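Local coordinates for protein integral membrane indolylacetylinositol arabinosyltransferase EmbC (Mycolicibacterium smegmatis, PDB 7BVE) that probably transfers arabinose onto growing arabinan chains of the mycobacterial cell wall, as a membrane-embedded glycosyltransferase of the emb family, at residues D57-I61 with G982-V986; Y295-Y299 with P976-R980. All blocks are in the same frame, centred on the assembly; numbering follows the deposited sequence.

Overall arrangement
In EmbC one loop of the C-terminal domain, between strands 961-963 and 989-992, is used twice: it meets the N-terminal concanavalin-like domain in contact 1 and the membrane-domain loop after helix 281-293 in contact 2. The contact centres are about 11 Å apart. Glu985 N probably donates a hydrogen bond to Asp978 O at 3.0 Å, and Val984 CG1 packs on His979 CB at 3.8 Å, tying the two together. Contact 2 is the one near bound ethambutol, which touches Asn298 and lies about 9 Å from the Tyr299 side chain.

Contact 1. Residues D57-I61 with G982-V986; sequences DAPLI and GVVEV
Leu60 and Val983 form a single antiparallel beta bridge as a non-hydrogen-bonded pair, with Leu60 CA 4.5 Å from Val983 CA, although the two segments as a whole run 126° apart. The backbone bonds that frame the pair come from the residues next to it. Val984 N donates to Pro59 O at 2.9 Å with a fairly straight N-H...O angle of 162°, and Ile61 N donates to Gly982 O at 2.6 Å. Each carbonyl oxygen also meets a CA-H group: Val983 CA stands 3.3 Å from Pro59 O, and Leu60 CA lies similarly close to Gly982 O.

Among the side chains, Val984 serves two neighbours with its two methyls. CG1, which extends opposite the carbonyl carbon (chi1 -53°), meets Ile61 CB at 3.7 Å, while CG2 reaches Pro59 CB, also at 3.7 Å. The proline ring is touched at several corners, since its CD lies 4.0 Å from Val983 CG1 and its CG borders the CG2 methyl of Val986. That methyl also approaches the Asp57 carboxylate, an ordinary van der Waals contact at the end of the segment. The CG2 branch of Ile61 rests against Gly982, near its O and CA.

The bridge thus joins the loop between strands 56-57 and 67-71 of the concanavalin-like domain to the loop that leads into strand 989-992 of the C-terminal domain. The short helix 1016-1019 lies against the same patch, where its Leu1019 touches Asp57, Pro59 and Val986.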
loop_
_atom_site.group_PDB
_atom_site.type_symbol
_atom_site.label_atom_id
_atom_site.label_comp_id
_atom_site.label_asym_id
_atom_site.label_seq_id
_atom_site.Cartn_x
_atom_site.Cartn_y
_atom_site.Cartn_z
ATOM N N ASP A 57 -46.248 4.694 -5.144
ATOM C CA ASP A 57 -44.808 4.552 -5.313
ATOM C C ASP A 57 -44.155 5.886 -4.984
ATOM O O ASP A 57 -44.205 6.816 -5.790
ATOM C CB ASP A 57 -44.486 4.114 -6.735
ATOM C CG ASP A 57 -43.128 3.499 -6.854
ATOM O OD1 ASP A 57 -42.415 3.443 -5.839
ATOM O OD2 ASP A 57 -42.781 3.046 -7.961
ATOM N N ALA A 58 -43.538 5.980 -3.807
ATOM C CA ALA A 58 -42.961 7.229 -3.310
ATOM C C ALA A 58 -41.600 6.961 -2.689
ATOM O O ALA A 58 -41.472 6.853 -1.469
ATOM C CB ALA A 58 -43.898 7.880 -2.296
ATOM N N PRO A 59 -40.549 6.859 -3.505
ATOM C CA PRO A 59 -39.237 6.470 -2.971
ATOM C C PRO A 59 -38.530 7.654 -2.333
ATOM O O PRO A 59 -38.173 8.611 -3.011
ATOM C CB PRO A 59 -38.489 5.975 -4.208
ATOM C CG PRO A 59 -39.514 5.772 -5.226
ATOM C CD PRO A 59 -40.551 6.788 -4.969
ATOM N N LEU A 60 -38.300 7.568 -1.032
ATOM C CA LEU A 60 -37.690 8.645 -0.272
ATOM C C LEU A 60 -36.179 8.634 -0.457
ATOM O O LEU A 60 -35.570 7.568 -0.529
ATOM C CB LEU A 60 -38.059 8.516 1.204
ATOM C CG LEU A 60 -39.330 9.182 1.730
ATOM C CD1 LEU A 60 -40.580 8.618 1.167
ATOM C CD2 LEU A 60 -39.380 9.021 3.211
ATOM N N ILE A 61 -35.576 9.823 -0.533
ATOM C CA ILE A 61 -34.140 9.902 -0.784
ATOM C C ILE A 61 -33.348 9.871 0.523
ATOM O O ILE A 61 -32.210 9.394 0.548
ATOM C CB ILE A 61 -33.814 11.144 -1.648
ATOM C CG1 ILE A 61 -32.382 11.106 -2.166
ATOM C CG2 ILE A 61 -34.023 12.436 -0.916
ATOM C CD1 ILE A 61 -32.090 12.144 -3.194
ATOM N N GLY A 982 -37.792 15.294 -1.431
ATOM C CA GLY A 982 -37.403 14.081 -0.766
ATOM C C GLY A 982 -37.794 12.817 -1.487
ATOM O O GLY A 982 -37.266 11.757 -1.157
ATOM N N VAL A 983 -38.686 12.897 -2.465
ATOM C CA VAL A 983 -39.155 11.755 -3.238
ATOM C C VAL A 983 -38.463 11.778 -4.591
ATOM O O VAL A 983 -38.401 12.826 -5.237
ATOM C CB VAL A 983 -40.686 11.812 -3.390
ATOM C CG1 VAL A 983 -41.191 10.685 -4.234
ATOM C CG2 VAL A 983 -41.343 11.782 -2.041
ATOM N N VAL A 984 -37.938 10.639 -5.027
ATOM C CA VAL A 984 -37.192 10.568 -6.271
ATOM C C VAL A 984 -38.092 10.058 -7.391
ATOM O O VAL A 984 -39.188 9.556 -7.163
ATOM C CB VAL A 984 -35.929 9.688 -6.150
ATOM C CG1 VAL A 984 -35.084 10.123 -4.999
ATOM C CG2 VAL A 984 -36.284 8.249 -6.043
ATOM N N GLU A 985 -37.622 10.202 -8.625
ATOM C CA GLU A 985 -38.321 9.723 -9.809
ATOM C C GLU A 985 -37.764 8.355 -10.168
ATOM O O GLU A 985 -36.549 8.151 -10.133
ATOM C CB GLU A 985 -38.143 10.692 -10.972
ATOM C CG GLU A 985 -38.991 10.379 -12.167
ATOM C CD GLU A 985 -38.731 11.322 -13.313
ATOM O OE1 GLU A 985 -37.794 12.135 -13.209
ATOM O OE2 GLU A 985 -39.475 11.270 -14.312
ATOM N N VAL A 986 -38.646 7.425 -10.508
ATOM C CA VAL A 986 -38.264 6.033 -10.715
ATOM C C VAL A 986 -37.629 5.893 -12.092
ATOM O O VAL A 986 -38.277 6.205 -13.101
ATOM C CB VAL A 986 -39.479 5.111 -10.565
ATOM C CG1 VAL A 986 -39.070 3.675 -10.710
ATOM C CG2 VAL A 986 -40.151 5.349 -9.240
#

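Contact 2. Residues Y295-Y299 with P976-R980; sequences YMANY and PFDHR
Tyr299, which has more surface buried here than any other residue of the two segments, reaches across with its phenol to Phe977 and uses both the backbone and the ring of that residue. Its hydroxyl donates to Phe977 O, with Tyr299 OH and Phe977 O 2.5 Å apart; the donor approaches at a C=O...O angle of 134° and is tilted 24° from the carbonyl plane. The same oxygen sits over the middle of the Phe977 ring, 3.1 Å above its plane, so that all six ring carbons are about equally distant from it. The two rings themselves meet obliquely, with Tyr299 CZ 4.1 Å from Phe977 CZ. Tyr299 CG stands opposite its own backbone N, which directs the phenol toward Phe977, and Pro976 CB adds a looser contact with the hydroxyl.

This is an interface between domains: the loop after helix 281-293 belongs to the GT-C type membrane part, whereas 976-980 belongs to the C-terminal domain, and ethambutol is bound nearby in a pocket lined by residues of both, among them Tyr282 and Trp965. Asn298, next to Tyr299, touches the drug.

His979, second in buried surface, points its imidazole into the bend of the membrane-domain loop and touches three of its side chains. His979 CD2 lies 4.1 Å from Tyr299 CE1, near the plane of the phenol ring and at its edge. His979 NE2 faces Ala297 CB at 4.0 Å. Beyond it, His979 CE1 packs 3.9 Å from Tyr295 OH, with the two ring planes nearly perpendicular at 81°; that hydroxyl is hydrogen-bonded to Gly304 O. Ala293 of helix 281-293 also borders the imidazole side chain.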
loop_
_atom_site.group_PDB
_atom_site.type_symbol
_atom_site.label_atom_id
_atom_site.label_comp_id
_atom_site.label_asym_id
_atom_site.label_seq_id
_atom_site.Cartn_x
_atom_site.Cartn_y
_atom_site.Cartn_z
ATOM N N TYR A 295 -32.116 22.780 -4.547
ATOM C CA TYR A 295 -30.917 22.943 -3.739
ATOM C C TYR A 295 -29.839 22.057 -4.341
ATOM O O TYR A 295 -30.110 21.219 -5.200
ATOM C CB TYR A 295 -31.184 22.612 -2.266
ATOM C CG TYR A 295 -31.362 21.151 -1.921
ATOM C CD1 TYR A 295 -32.562 20.502 -2.129
ATOM C CD2 TYR A 295 -30.347 20.451 -1.306
ATOM C CE1 TYR A 295 -32.711 19.185 -1.801
ATOM C CE2 TYR A 295 -30.496 19.147 -0.966
ATOM C CZ TYR A 295 -31.669 18.517 -1.215
ATOM O OH TYR A 295 -31.792 17.205 -0.860
ATOM N N MET A 296 -28.607 22.252 -3.893
ATOM C CA MET A 296 -27.453 21.570 -4.474
ATOM C C MET A 296 -27.142 20.336 -3.639
ATOM O O MET A 296 -26.289 20.365 -2.758
ATOM C CB MET A 296 -26.246 22.496 -4.528
ATOM C CG MET A 296 -25.115 21.963 -5.374
ATOM S SD MET A 296 -25.454 22.196 -7.109
ATOM C CE MET A 296 -24.738 20.717 -7.760
ATOM N N ALA A 297 -27.819 19.236 -3.932
ATOM C CA ALA A 297 -27.603 17.985 -3.225
ATOM C C ALA A 297 -26.406 17.248 -3.791
ATOM O O ALA A 297 -26.114 17.326 -4.983
ATOM C CB ALA A 297 -28.821 17.071 -3.327
ATOM N N ASN A 298 -25.717 16.523 -2.925
ATOM C CA ASN A 298 -24.809 15.495 -3.398
ATOM C C ASN A 298 -25.649 14.283 -3.753
ATOM O O ASN A 298 -26.416 13.783 -2.925
ATOM C CB ASN A 298 -23.766 15.156 -2.344
ATOM C CG ASN A 298 -22.630 14.335 -2.895
ATOM O OD1 ASN A 298 -22.652 13.908 -4.039
ATOM N ND2 ASN A 298 -21.607 14.150 -2.095
ATOM N N TYR A 299 -25.499 13.811 -4.980
ATOM C CA TYR A 299 -26.557 13.032 -5.597
ATOM C C TYR A 299 -26.313 11.542 -5.444
ATOM O O TYR A 299 -27.257 10.765 -5.297
ATOM C CB TYR A 299 -26.649 13.449 -7.058
ATOM C CG TYR A 299 -27.724 12.832 -7.892
ATOM C CD1 TYR A 299 -29.051 13.158 -7.697
ATOM C CD2 TYR A 299 -27.401 11.994 -8.943
ATOM C CE1 TYR A 299 -30.029 12.621 -8.492
ATOM C CE2 TYR A 299 -28.364 11.458 -9.739
ATOM C CZ TYR A 299 -29.672 11.776 -9.514
ATOM O OH TYR A 299 -30.637 11.238 -10.316
ATOM N N PRO A 976 -30.614 12.240 -16.317
ATOM C CA PRO A 976 -30.758 11.501 -15.063
ATOM C C PRO A 976 -32.120 11.750 -14.432
ATOM O O PRO A 976 -32.876 12.625 -14.845
ATOM C CB PRO A 976 -29.632 12.069 -14.204
ATOM C CG PRO A 976 -29.437 13.424 -14.719
ATOM C CD PRO A 976 -29.687 13.371 -16.173
ATOM N N PHE A 977 -32.425 10.960 -13.412
ATOM C CA PHE A 977 -33.716 11.085 -12.761
ATOM C C PHE A 977 -33.685 12.195 -11.712
ATOM O O PHE A 977 -32.648 12.509 -11.129
ATOM C CB PHE A 977 -34.149 9.744 -12.155
ATOM C CG PHE A 977 -33.244 9.223 -11.078
ATOM C CD1 PHE A 977 -32.152 8.445 -11.392
ATOM C CD2 PHE A 977 -33.519 9.461 -9.749
ATOM C CE1 PHE A 977 -31.330 7.958 -10.408
ATOM C CE2 PHE A 977 -32.699 8.978 -8.766
ATOM C CZ PHE A 977 -31.607 8.223 -9.099
ATOM N N ASP A 978 -34.850 12.785 -11.477
ATOM C CA ASP A 978 -35.008 13.947 -10.621
ATOM C C ASP A 978 -35.364 13.542 -9.193
ATOM O O ASP A 978 -35.576 12.373 -8.878
ATOM C CB ASP A 978 -36.095 14.859 -11.183
ATOM C CG ASP A 978 -35.668 15.593 -12.425
ATOM O OD1 ASP A 978 -34.482 15.954 -12.535
ATOM O OD2 ASP A 978 -36.527 15.808 -13.302
ATOM N N HIS A 979 -35.432 14.546 -8.320
ATOM C CA HIS A 979 -35.997 14.435 -6.983
ATOM C C HIS A 979 -36.409 15.839 -6.585
ATOM O O HIS A 979 -35.720 16.793 -6.935
ATOM C CB HIS A 979 -34.998 13.840 -5.983
ATOM C CG HIS A 979 -33.841 14.732 -5.652
ATOM N ND1 HIS A 979 -33.834 15.558 -4.552
ATOM C CD2 HIS A 979 -32.657 14.929 -6.276
ATOM C CE1 HIS A 979 -32.692 16.216 -4.504
ATOM N NE2 HIS A 979 -31.963 15.859 -5.543
ATOM N N ARG A 980 -37.560 15.989 -5.939
ATOM C CA ARG A 980 -37.964 17.346 -5.606
ATOM C C ARG A 980 -38.169 17.583 -4.120
ATOM O O ARG A 980 -37.514 18.460 -3.549
ATOM C CB ARG A 980 -39.225 17.717 -6.375
ATOM C CG ARG A 980 -39.511 19.191 -6.404
ATOM C CD ARG A 980 -40.684 19.428 -7.306
ATOM N NE ARG A 980 -41.038 20.832 -7.422
ATOM C CZ ARG A 980 -42.057 21.269 -8.150
ATOM N NH1 ARG A 980 -42.812 20.405 -8.810
ATOM N NH2 ARG A 980 -42.326 22.564 -8.213
#